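Side-chain contacts in quinoline 2-oxidoreductase medium subunit (PDB 1T3Q), which binds FAD as the flavoprotein subunit of a molybdenum hydroxylase acting on quinoline, and probably passes electrons through that flavin: residues P174-E179 with C206-I211; A197-Q202 with K233-S238; S238-A243 with V275-A280; R210-A215 with A220-R225. All blocks are in the same frame, centred on the assembly; numbering follows the deposited sequence.

Interaction 1 of 4, residues P174-E179 with C206-I211; sequences PALHWE and CVAARI
On one face of the four-stranded antiparallel sheet of the CO dehydrogenase flavoprotein C-terminal domain, Leu-176 and Trp-178 lean over strand 193-202 to meet Ala-208 and Arg-210, two strands away. Strand 193-202 runs between the two segments and bonds to both, so no backbone hydrogen bond joins them directly and the two side chains bridge the intervening strand. The methyls of Leu-176 divide the work: CD1 presses on the aliphatic root of Arg-210, 3.4 Å from its CG, while CD2 lies 4.0 Å from Ala-208 CB. With CG beside its backbone N (chi1 -68°), Trp-178 swings its six-membered ring toward the same arginine and sets CH2 3.7 Å from Arg-210 CB. CZ3 of that ring also approaches Arg-210 O at 3.5 Å, obliquely to the ring. Pro-174 CB closes in at the ring edge, in plane. Val-207 and Ala-208 both face Ser-200 in a classic beta bulge, where the strand turns its corner. The guanidinium plane of Arg-210 stands 86° from the indole and is carried away by bends at chi2 and chi3. Arg-210 contributes CB, CG and its carbonyl O, and the contact is mainly van der Waals while the charged end leads away.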
loop_
_atom_site.group_PDB
_atom_site.type_symbol
_atom_site.label_atom_id
_atom_site.label_comp_id
_atom_site.label_asym_id
_atom_site.label_seq_id
_atom_site.Cartn_x
_atom_site.Cartn_y
_atom_site.Cartn_z
ATOM N N PRO C 174 31.701 -23.573 -51.401
ATOM C CA PRO C 174 32.626 -22.722 -52.156
ATOM C C PRO C 174 34.017 -23.281 -52.444
ATOM O O PRO C 174 34.612 -23.978 -51.623
ATOM C CB PRO C 174 32.676 -21.444 -51.319
ATOM C CG PRO C 174 32.460 -21.950 -49.926
ATOM C CD PRO C 174 31.348 -22.950 -50.112
ATOM N N ALA C 175 34.519 -22.966 -53.632
ATOM C CA ALA C 175 35.851 -23.384 -54.047
ATOM C C ALA C 175 36.774 -22.219 -53.700
ATOM O O ALA C 175 37.939 -22.405 -53.339
ATOM C CB ALA C 175 35.871 -23.655 -55.545
ATOM N N LEU C 176 36.231 -21.009 -53.804
ATOM C CA LEU C 176 36.973 -19.796 -53.492
ATOM C C LEU C 176 37.151 -19.688 -51.987
ATOM O O LEU C 176 36.353 -20.230 -51.220
ATOM C CB LEU C 176 36.201 -18.564 -53.970
ATOM C CG LEU C 176 35.910 -18.391 -55.458
ATOM C CD1 LEU C 176 34.836 -17.326 -55.645
ATOM C CD2 LEU C 176 37.192 -18.011 -56.190
ATOM N N HIS C 177 38.201 -18.992 -51.561
ATOM C CA HIS C 177 38.429 -18.780 -50.140
ATOM C C HIS C 177 37.816 -17.424 -49.795
ATOM O O HIS C 177 38.231 -16.394 -50.328
ATOM C CB HIS C 177 39.918 -18.766 -49.811
ATOM C CG HIS C 177 40.204 -18.392 -48.391
ATOM N ND1 HIS C 177 40.284 -17.082 -47.972
ATOM C CD2 HIS C 177 40.358 -19.154 -47.282
ATOM C CE1 HIS C 177 40.475 -17.054 -46.666
ATOM N NE2 HIS C 177 40.522 -18.296 -46.222
ATOM N N TRP C 178 36.834 -17.436 -48.899
ATOM C CA TRP C 178 36.123 -16.222 -48.509
ATOM C C TRP C 178 36.508 -15.553 -47.196
ATOM O O TRP C 178 36.877 -16.209 -46.220
ATOM C CB TRP C 178 34.620 -16.497 -48.444
ATOM C CG TRP C 178 33.966 -16.762 -49.751
ATOM C CD1 TRP C 178 33.688 -17.982 -50.304
ATOM C CD2 TRP C 178 33.475 -15.783 -50.667
ATOM N NE1 TRP C 178 33.046 -17.818 -51.511
ATOM C CE2 TRP C 178 32.904 -16.478 -51.757
ATOM C CE3 TRP C 178 33.459 -14.382 -50.673
ATOM C CZ2 TRP C 178 32.322 -15.817 -52.846
ATOM C CZ3 TRP C 178 32.880 -13.724 -51.757
ATOM C CH2 TRP C 178 32.320 -14.445 -52.827
ATOM N N GLU C 179 36.393 -14.230 -47.190
ATOM C CA GLU C 179 36.643 -13.414 -46.011
ATOM C C GLU C 179 35.582 -12.325 -46.078
ATOM O O GLU C 179 35.205 -11.882 -47.166
ATOM C CB GLU C 179 38.053 -12.812 -46.024
ATOM C CG GLU C 179 39.161 -13.846 -45.845
ATOM C CD GLU C 179 39.107 -14.568 -44.501
ATOM O OE1 GLU C 179 39.875 -15.537 -44.315
ATOM O OE2 GLU C 179 38.309 -14.172 -43.627
ATOM N N CYS C 206 46.454 -14.240 -58.068
ATOM C CA CYS C 206 45.013 -14.465 -58.111
ATOM C C CYS C 206 44.603 -15.019 -59.469
ATOM O O CYS C 206 44.991 -14.486 -60.505
ATOM C CB CYS C 206 44.262 -13.152 -57.844
ATOM S SG CYS C 206 42.454 -13.288 -57.945
ATOM N N VAL C 207 43.823 -16.094 -59.460
ATOM C CA VAL C 207 43.362 -16.708 -60.699
ATOM C C VAL C 207 41.856 -16.520 -60.860
ATOM O O VAL C 207 41.332 -16.544 -61.970
ATOM C CB VAL C 207 43.694 -18.221 -60.734
ATOM C CG1 VAL C 207 45.195 -18.423 -60.581
ATOM C CG2 VAL C 207 42.952 -18.950 -59.629
ATOM N N ALA C 208 41.167 -16.324 -59.741
ATOM C CA ALA C 208 39.725 -16.117 -59.755
ATOM C C ALA C 208 39.341 -15.242 -58.570
ATOM O O ALA C 208 39.878 -15.403 -57.474
ATOM C CB ALA C 208 39.000 -17.456 -59.673
ATOM N N ALA C 209 38.409 -14.322 -58.791
ATOM C CA ALA C 209 37.978 -13.430 -57.726
ATOM C C ALA C 209 36.504 -13.076 -57.830
ATOM O O ALA C 209 35.967 -12.920 -58.924
ATOM C CB ALA C 209 38.819 -12.148 -57.743
ATOM N N ARG C 210 35.858 -12.974 -56.672
ATOM C CA ARG C 210 34.456 -12.587 -56.579
ATOM C C ARG C 210 34.393 -11.579 -55.439
ATOM O O ARG C 210 34.529 -11.939 -54.270
ATOM C CB ARG C 210 33.556 -13.791 -56.272
ATOM C CG ARG C 210 33.383 -14.764 -57.434
ATOM C CD ARG C 210 32.569 -14.164 -58.585
ATOM N NE ARG C 210 31.161 -13.969 -58.236
ATOM C CZ ARG C 210 30.219 -13.592 -59.099
ATOM N NH1 ARG C 210 30.527 -13.364 -60.370
ATOM N NH2 ARG C 210 28.965 -13.440 -58.690
ATOM N N ILE C 211 34.220 -10.312 -55.799
ATOM C CA ILE C 211 34.142 -9.223 -54.835
ATOM C C ILE C 211 32.700 -8.739 -54.797
ATOM O O ILE C 211 32.107 -8.475 -55.844
ATOM C CB ILE C 211 35.047 -8.044 -55.258
ATOM C CG1 ILE C 211 36.458 -8.555 -55.566
ATOM C CG2 ILE C 211 35.078 -6.985 -54.158
ATOM C CD1 ILE C 211 37.096 -9.343 -54.437
#

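Interaction 2 of 4, residues A197-Q202 with K233-S238; sequences AGLSMQ and KVIDES
Ile-235 meets Leu-199 and Met-201 where the connection between helices 224-230 and 237-248 passes strand 193-202 of the antiparallel sheet, in the C-terminal domain of the flavoprotein. Along this connection Lys-233 comes first; it turns back to helix 224-230, with NZ hydrogen-bonded to Phe-229 O and a cation-pi contact to the Phe-229 ring. Val-234 points its side chain away from the strand. Ile-235 then turns inward and carries the whole contact through a single methyl. Its CG1 lies beside the backbone N (chi1 -61°) and the chain continues extended through chi2, which pushes CD1 out toward the sheet. There CD1 meets Leu-199 CD1 at 3.6 Å, the two side chains reaching for each other tip to tip. Met-201 arrives at an angle, bent at both chi2 and chi3, and brings CE to 4.2 Å from the same Ile-235 CD1. Ala-280 of helix 261-284 also touches Ile-235, and that helix packs on Leu-199 and Met-201 through Ala-279 and Ala-283, so the small apolar cluster is shared by strand, loop and helix. Asp-236 follows as N-cap of helix 237-248, and Glu-237 begins the first turn. At Ser-238, OG gives its proton to Asp-236 OD2 over 3.0 Å, coming from above the carboxylate plane, 37° out of it.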
loop_
_atom_site.group_PDB
_atom_site.type_symbol
_atom_site.label_atom_id
_atom_site.label_comp_id
_atom_site.label_asym_id
_atom_site.label_seq_id
_atom_site.Cartn_x
_atom_site.Cartn_y
_atom_site.Cartn_z
ATOM N N ALA C 197 35.024 -11.058 -50.077
ATOM C CA ALA C 197 36.000 -11.296 -51.126
ATOM C C ALA C 197 36.305 -12.782 -51.182
ATOM O O ALA C 197 36.761 -13.367 -50.198
ATOM C CB ALA C 197 37.274 -10.507 -50.849
ATOM N N GLY C 198 36.017 -13.385 -52.333
ATOM C CA GLY C 198 36.282 -14.798 -52.530
ATOM C C GLY C 198 37.409 -14.898 -53.538
ATOM O O GLY C 198 37.279 -14.426 -54.670
ATOM N N LEU C 199 38.519 -15.511 -53.139
ATOM C CA LEU C 199 39.664 -15.620 -54.027
ATOM C C LEU C 199 40.196 -17.022 -54.228
ATOM O O LEU C 199 40.090 -17.883 -53.353
ATOM C CB LEU C 199 40.818 -14.763 -53.507
ATOM C CG LEU C 199 40.552 -13.289 -53.225
ATOM C CD1 LEU C 199 41.817 -12.662 -52.664
ATOM C CD2 LEU C 199 40.109 -12.583 -54.495
ATOM N N SER C 200 40.778 -17.228 -55.402
ATOM C CA SER C 200 41.411 -18.484 -55.756
ATOM C C SER C 200 42.838 -18.060 -56.087
ATOM O O SER C 200 43.060 -17.249 -56.989
ATOM C CB SER C 200 40.746 -19.108 -56.978
ATOM O OG SER C 200 41.446 -20.275 -57.370
ATOM N N MET C 201 43.799 -18.583 -55.336
ATOM C CA MET C 201 45.193 -18.230 -55.549
ATOM C C MET C 201 46.010 -19.433 -56.000
ATOM O O MET C 201 45.962 -20.496 -55.385
ATOM C CB MET C 201 45.797 -17.670 -54.258
ATOM C CG MET C 201 45.002 -16.542 -53.611
ATOM S SD MET C 201 44.993 -14.998 -54.548
ATOM C CE MET C 201 46.450 -14.197 -53.882
ATOM N N GLN C 202 46.753 -19.254 -57.085
ATOM C CA GLN C 202 47.611 -20.304 -57.616
ATOM C C GLN C 202 48.994 -19.687 -57.488
ATOM O O GLN C 202 49.440 -18.942 -58.362
ATOM C CB GLN C 202 47.276 -20.576 -59.080
ATOM C CG GLN C 202 47.347 -22.039 -59.466
ATOM C CD GLN C 202 45.982 -22.650 -59.728
ATOM O OE1 GLN C 202 45.232 -22.180 -60.584
ATOM N NE2 GLN C 202 45.657 -23.708 -58.998
ATOM N N LYS C 233 46.654 -11.069 -61.025
ATOM C CA LYS C 233 47.498 -10.142 -60.290
ATOM C C LYS C 233 47.957 -10.607 -58.917
ATOM O O LYS C 233 47.282 -11.391 -58.246
ATOM C CB LYS C 233 46.798 -8.782 -60.180
ATOM C CG LYS C 233 46.605 -8.126 -61.538
ATOM C CD LYS C 233 46.188 -6.680 -61.441
ATOM C CE LYS C 233 46.080 -6.076 -62.826
ATOM N NZ LYS C 233 45.104 -6.833 -63.658
ATOM N N VAL C 234 49.144 -10.149 -58.532
ATOM C CA VAL C 234 49.691 -10.448 -57.222
ATOM C C VAL C 234 48.985 -9.402 -56.380
ATOM O O VAL C 234 49.150 -8.203 -56.609
ATOM C CB VAL C 234 51.210 -10.197 -57.159
ATOM C CG1 VAL C 234 51.696 -10.316 -55.721
ATOM C CG2 VAL C 234 51.938 -11.193 -58.048
ATOM N N ILE C 235 48.184 -9.851 -55.422
ATOM C CA ILE C 235 47.427 -8.933 -54.593
ATOM C C ILE C 235 48.215 -8.285 -53.460
ATOM O O ILE C 235 48.583 -8.935 -52.481
ATOM C CB ILE C 235 46.180 -9.636 -54.022
ATOM C CG1 ILE C 235 45.290 -10.096 -55.180
ATOM C CG2 ILE C 235 45.411 -8.689 -53.103
ATOM C CD1 ILE C 235 44.080 -10.899 -54.762
ATOM N N ASP C 236 48.478 -6.993 -53.615
ATOM C CA ASP C 236 49.181 -6.228 -52.601
ATOM C C ASP C 236 48.345 -4.989 -52.306
ATOM O O ASP C 236 47.262 -4.818 -52.873
ATOM C CB ASP C 236 50.593 -5.847 -53.068
ATOM C CG ASP C 236 50.597 -4.961 -54.300
ATOM O OD1 ASP C 236 51.703 -4.689 -54.815
ATOM O OD2 ASP C 236 49.516 -4.530 -54.756
ATOM N N GLU C 237 48.839 -4.128 -51.424
ATOM C CA GLU C 237 48.104 -2.926 -51.049
ATOM C C GLU C 237 47.591 -2.091 -52.217
ATOM O O GLU C 237 46.404 -1.765 -52.271
ATOM C CB GLU C 237 48.962 -2.050 -50.129
ATOM N N SER C 238 48.470 -1.746 -53.152
ATOM C CA SER C 238 48.062 -0.926 -54.290
ATOM C C SER C 238 47.032 -1.617 -55.182
ATOM O O SER C 238 46.123 -0.971 -55.703
ATOM C CB SER C 238 49.282 -0.527 -55.125
ATOM O OG SER C 238 49.933 -1.666 -55.657
#

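Interaction 3 of 4, residues S238-A243 with V275-A280; sequences STAATA and VILKAA
Asp-236 OD2, at the start of helix 237-248, takes a hydrogen bond from Thr-239 OG1 and caps Thr-239 N at 2.9 Å, tying down the helix end from which Ala-240 and Ala-243 reach Ile-276 and Leu-277. Between these two segments the side-chain contacts are apolar. Ala-240, the nearest backbone approach, has its CA 6.0 Å from that of Ile-276, and its methyl fits between two side chains of helix 261-284. On one hand CB lies 3.6 Å from Leu-277 CG, with the CD2 branch of the leucine nearly as close; on the other it meets Ile-276 CG2 at 3.9 Å. The two branches of Ile-276 are split between Ala-240 and Ala-243, about one turn apart. CG2, anti to the backbone N, serves Ala-240, whereas CG1 lies beside that N (chi1 -71°) and its extended continuation takes CD1 to 3.7 Å from Ala-243 CB. Leu-277 sets off from the flank of its helix, and only its outer part turns in over Ala-240. The local axes come within 9.4 Å, their directions 131° apart, with small methyls on one helix facing branched chains on the other. Another side of helix 261-284 rests on the sheet: Ala-279 and Ala-280 touch Leu-199 of strand 193-202, and Val-275 touches Ala-197 there and Glu-179 of strand 177-183. Helix 237-248 packs beside it and also meets helix 224-230, where Thr-239 touches Phe-229 and Leu-230, and Ala-243 touches Leu-230.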
loop_
_atom_site.group_PDB
_atom_site.type_symbol
_atom_site.label_atom_id
_atom_site.label_comp_id
_atom_site.label_asym_id
_atom_site.label_seq_id
_atom_site.Cartn_x
_atom_site.Cartn_y
_atom_site.Cartn_z
ATOM N N SER C 238 48.470 -1.746 -53.152
ATOM C CA SER C 238 48.062 -0.926 -54.290
ATOM C C SER C 238 47.032 -1.617 -55.182
ATOM O O SER C 238 46.123 -0.971 -55.703
ATOM C CB SER C 238 49.282 -0.527 -55.125
ATOM O OG SER C 238 49.933 -1.666 -55.657
ATOM N N THR C 239 47.178 -2.927 -55.355
ATOM C CA THR C 239 46.259 -3.696 -56.188
ATOM C C THR C 239 44.898 -3.804 -55.513
ATOM O O THR C 239 43.858 -3.640 -56.156
ATOM C CB THR C 239 46.799 -5.121 -56.452
ATOM O OG1 THR C 239 48.077 -5.035 -57.095
ATOM C CG2 THR C 239 45.846 -5.894 -57.352
ATOM N N ALA C 240 44.906 -4.093 -54.217
ATOM C CA ALA C 240 43.663 -4.206 -53.471
ATOM C C ALA C 240 42.974 -2.845 -53.469
ATOM O O ALA C 240 41.748 -2.759 -53.521
ATOM C CB ALA C 240 43.947 -4.664 -52.045
ATOM N N ALA C 241 43.774 -1.781 -53.421
ATOM C CA ALA C 241 43.240 -0.424 -53.424
ATOM C C ALA C 241 42.557 -0.115 -54.754
ATOM O O ALA C 241 41.461 0.442 -54.780
ATOM C CB ALA C 241 44.357 0.582 -53.165
ATOM N N THR C 242 43.207 -0.476 -55.858
ATOM C CA THR C 242 42.640 -0.228 -57.179
ATOM C C THR C 242 41.355 -1.032 -57.369
ATOM O O THR C 242 40.373 -0.532 -57.918
ATOM C CB THR C 242 43.631 -0.610 -58.302
ATOM O OG1 THR C 242 44.825 0.165 -58.169
ATOM C CG2 THR C 242 43.017 -0.342 -59.664
ATOM N N ALA C 243 41.362 -2.277 -56.912
ATOM C CA ALA C 243 40.179 -3.125 -57.038
ATOM C C ALA C 243 39.026 -2.540 -56.223
ATOM O O ALA C 243 37.866 -2.598 -56.641
ATOM C CB ALA C 243 40.492 -4.538 -56.566
ATOM N N VAL C 275 39.131 -6.255 -46.935
ATOM C CA VAL C 275 38.698 -7.638 -47.095
ATOM C C VAL C 275 39.445 -8.366 -48.220
ATOM O O VAL C 275 39.726 -9.564 -48.117
ATOM C CB VAL C 275 37.156 -7.721 -47.318
ATOM C CG1 VAL C 275 36.777 -7.165 -48.685
ATOM C CG2 VAL C 275 36.686 -9.159 -47.163
ATOM N N ILE C 276 39.781 -7.651 -49.288
ATOM C CA ILE C 276 40.518 -8.270 -50.385
ATOM C C ILE C 276 41.884 -8.727 -49.872
ATOM O O ILE C 276 42.294 -9.864 -50.104
ATOM C CB ILE C 276 40.735 -7.290 -51.553
ATOM C CG1 ILE C 276 39.408 -7.036 -52.272
ATOM C CG2 ILE C 276 41.786 -7.848 -52.518
ATOM C CD1 ILE C 276 39.492 -5.973 -53.347
ATOM N N LEU C 277 42.587 -7.838 -49.175
ATOM C CA LEU C 277 43.897 -8.179 -48.632
ATOM C C LEU C 277 43.777 -9.348 -47.660
ATOM O O LEU C 277 44.623 -10.243 -47.639
ATOM C CB LEU C 277 44.512 -6.965 -47.923
ATOM C CG LEU C 277 45.017 -5.858 -48.853
ATOM C CD1 LEU C 277 45.303 -4.581 -48.072
ATOM C CD2 LEU C 277 46.272 -6.349 -49.563
ATOM N N LYS C 278 42.715 -9.343 -46.864
ATOM C CA LYS C 278 42.492 -10.402 -45.889
ATOM C C LYS C 278 42.234 -11.740 -46.581
ATOM O O LYS C 278 42.757 -12.777 -46.164
ATOM C CB LYS C 278 41.307 -10.038 -44.986
ATOM C CG LYS C 278 41.147 -10.929 -43.759
ATOM N N ALA C 279 41.429 -11.717 -47.639
ATOM C CA ALA C 279 41.114 -12.933 -48.381
ATOM C C ALA C 279 42.358 -13.487 -49.069
ATOM O O ALA C 279 42.542 -14.701 -49.147
ATOM C CB ALA C 279 40.025 -12.656 -49.414
ATOM N N ALA C 280 43.203 -12.596 -49.573
ATOM C CA ALA C 280 44.430 -13.005 -50.246
ATOM C C ALA C 280 45.355 -13.671 -49.231
ATOM O O ALA C 280 46.010 -14.670 -49.524
ATOM C CB ALA C 280 45.116 -11.794 -50.868
#

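Interaction 4 of 4, residues R210-A215 with A220-R225; sequences RIALGA and AHQAIR
Leu-213 and His-221 exchange both backbone hydrogen bonds, and the tight part of the contact is built round them. His-221 N donates to Leu-213 O at 2.8 Å, and Leu-213 N returns a bond to His-221 O. Ala-212 CA lies 3.2 Å from His-221 O, a CA-H...O contact. The pairing is that of a beta hairpin between strand 205-214 and the short edge strand 221-222, with Ala-212 and Gln-222 as the next, non-hydrogen-bonded pair. It ends at Ala-223, centre of an inverse gamma turn and N-cap of helix 224-230; Ala-223 N donates to Ile-211 O at 2.9 Å. On the buried face Leu-213 and Ile-211 lie against helix 261-284, and Ala-223 CB is 4.2 Å from Ile-211 CB. The face of Ala-212 and Gln-222 is more loosely joined. Here Gln-222, bent at chi2 (-61°), brings NE2 over Ala-212 CB at 3.5 Å, and a water accepts from that NE2 and donates to Ile-211 O, which thus takes two bonds. The guanidinium of Arg-210 lies nearly parallel to the Gln-222 amide, planes 8° apart, but NH2 and NE2 are two donors and form no bond. Exposed Ile-224 merely brushes the arginine, CD1 4.0 Å from Arg-210 NH1.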
loop_
_atom_site.group_PDB
_atom_site.type_symbol
_atom_site.label_atom_id
_atom_site.label_comp_id
_atom_site.label_asym_id
_atom_site.label_seq_id
_atom_site.Cartn_x
_atom_site.Cartn_y
_atom_site.Cartn_z
ATOM N N ARG C 210 35.858 -12.974 -56.672
ATOM C CA ARG C 210 34.456 -12.587 -56.579
ATOM C C ARG C 210 34.393 -11.579 -55.439
ATOM O O ARG C 210 34.529 -11.939 -54.270
ATOM C CB ARG C 210 33.556 -13.791 -56.272
ATOM C CG ARG C 210 33.383 -14.764 -57.434
ATOM C CD ARG C 210 32.569 -14.164 -58.585
ATOM N NE ARG C 210 31.161 -13.969 -58.236
ATOM C CZ ARG C 210 30.219 -13.592 -59.099
ATOM N NH1 ARG C 210 30.527 -13.364 -60.370
ATOM N NH2 ARG C 210 28.965 -13.440 -58.690
ATOM N N ILE C 211 34.220 -10.312 -55.799
ATOM C CA ILE C 211 34.142 -9.223 -54.835
ATOM C C ILE C 211 32.700 -8.739 -54.797
ATOM O O ILE C 211 32.107 -8.475 -55.844
ATOM C CB ILE C 211 35.047 -8.044 -55.258
ATOM C CG1 ILE C 211 36.458 -8.555 -55.566
ATOM C CG2 ILE C 211 35.078 -6.985 -54.158
ATOM C CD1 ILE C 211 37.096 -9.343 -54.437
ATOM N N ALA C 212 32.139 -8.626 -53.596
ATOM C CA ALA C 212 30.759 -8.183 -53.443
ATOM C C ALA C 212 30.587 -7.183 -52.309
ATOM O O ALA C 212 31.211 -7.303 -51.257
ATOM C CB ALA C 212 29.850 -9.389 -53.207
ATOM N N LEU C 213 29.730 -6.194 -52.535
ATOM C CA LEU C 213 29.450 -5.179 -51.530
ATOM C C LEU C 213 27.970 -5.207 -51.176
ATOM O O LEU C 213 27.114 -5.338 -52.053
ATOM C CB LEU C 213 29.823 -3.785 -52.045
ATOM C CG LEU C 213 31.308 -3.409 -52.049
ATOM C CD1 LEU C 213 32.075 -4.295 -53.022
ATOM C CD2 LEU C 213 31.451 -1.953 -52.447
ATOM N N GLY C 214 27.676 -5.092 -49.886
ATOM C CA GLY C 214 26.296 -5.095 -49.445
ATOM C C GLY C 214 25.986 -3.880 -48.595
ATOM O O GLY C 214 26.895 -3.186 -48.138
ATOM N N ALA C 215 24.696 -3.621 -48.393
ATOM C CA ALA C 215 24.235 -2.496 -47.582
ATOM C C ALA C 215 24.534 -1.135 -48.202
ATOM O O ALA C 215 24.184 -0.102 -47.636
ATOM C CB ALA C 215 24.839 -2.579 -46.181
ATOM N N ALA C 220 22.745 -6.821 -53.196
ATOM C CA ALA C 220 24.177 -7.076 -53.193
ATOM C C ALA C 220 24.760 -6.607 -54.523
ATOM O O ALA C 220 24.124 -6.725 -55.571
ATOM C CB ALA C 220 24.446 -8.560 -53.004
ATOM N N HIS C 221 25.967 -6.058 -54.474
ATOM C CA HIS C 221 26.622 -5.592 -55.682
ATOM C C HIS C 221 27.808 -6.481 -55.999
ATOM O O HIS C 221 28.794 -6.498 -55.260
ATOM C CB HIS C 221 27.109 -4.153 -55.525
ATOM C CG HIS C 221 27.920 -3.666 -56.685
ATOM N ND1 HIS C 221 29.254 -3.334 -56.576
ATOM C CD2 HIS C 221 27.590 -3.477 -57.984
ATOM C CE1 HIS C 221 29.712 -2.963 -57.758
ATOM N NE2 HIS C 221 28.722 -3.040 -58.630
ATOM N N GLN C 222 27.701 -7.229 -57.088
ATOM C CA GLN C 222 28.791 -8.093 -57.509
ATOM C C GLN C 222 29.668 -7.193 -58.371
ATOM O O GLN C 222 29.289 -6.815 -59.487
ATOM C CB GLN C 222 28.243 -9.281 -58.308
ATOM C CG GLN C 222 27.177 -10.075 -57.551
ATOM C CD GLN C 222 27.689 -10.683 -56.247
ATOM O OE1 GLN C 222 26.923 -10.874 -55.299
ATOM N NE2 GLN C 222 28.979 -10.998 -56.199
ATOM N N ALA C 223 30.826 -6.826 -57.827
ATOM C CA ALA C 223 31.764 -5.932 -58.497
ATOM C C ALA C 223 32.552 -6.608 -59.606
ATOM O O ALA C 223 33.739 -6.909 -59.448
ATOM C CB ALA C 223 32.722 -5.326 -57.474
ATOM N N ILE C 224 31.889 -6.827 -60.736
ATOM C CA ILE C 224 32.517 -7.476 -61.879
ATOM C C ILE C 224 33.796 -6.774 -62.324
ATOM O O ILE C 224 34.779 -7.432 -62.652
ATOM C CB ILE C 224 31.534 -7.559 -63.064
ATOM C CG1 ILE C 224 30.282 -8.326 -62.633
ATOM C CG2 ILE C 224 32.193 -8.252 -64.252
ATOM C CD1 ILE C 224 30.574 -9.693 -62.039
ATOM N N ARG C 225 33.785 -5.442 -62.335
ATOM C CA ARG C 225 34.966 -4.677 -62.734
ATOM C C ARG C 225 36.175 -5.039 -61.878
ATOM O O ARG C 225 37.292 -5.152 -62.381
ATOM C CB ARG C 225 34.713 -3.177 -62.603
ATOM C CG ARG C 225 33.910 -2.554 -63.725
HETATM O O HOH W 1 31.353 -10.661 -57.497
#

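Overall arrangement
All four contacts belong to one layered unit, a four-stranded antiparallel sheet with helices stacked on one face. Interactions 1 and 4 share Arg-210 and strand 205-214, but interaction 1 reaches across a strand whereas interaction 4 pairs neighbouring strands and alone has direct hydrogen bonds across its segments. Interaction 2 is made by the loop that leads into helix 237-248, interaction 3 by that helix itself; both are apolar where side chains cross, and only interaction 3 is fully buried. Ile-211 CD1 links the hairpin to Ile-276 of interaction 3 and Ala-197 of interaction 2. The side chain of Ala-220 in interaction 4 is about 13 Å from the bound FAD; the other three lie away from the annotated sites.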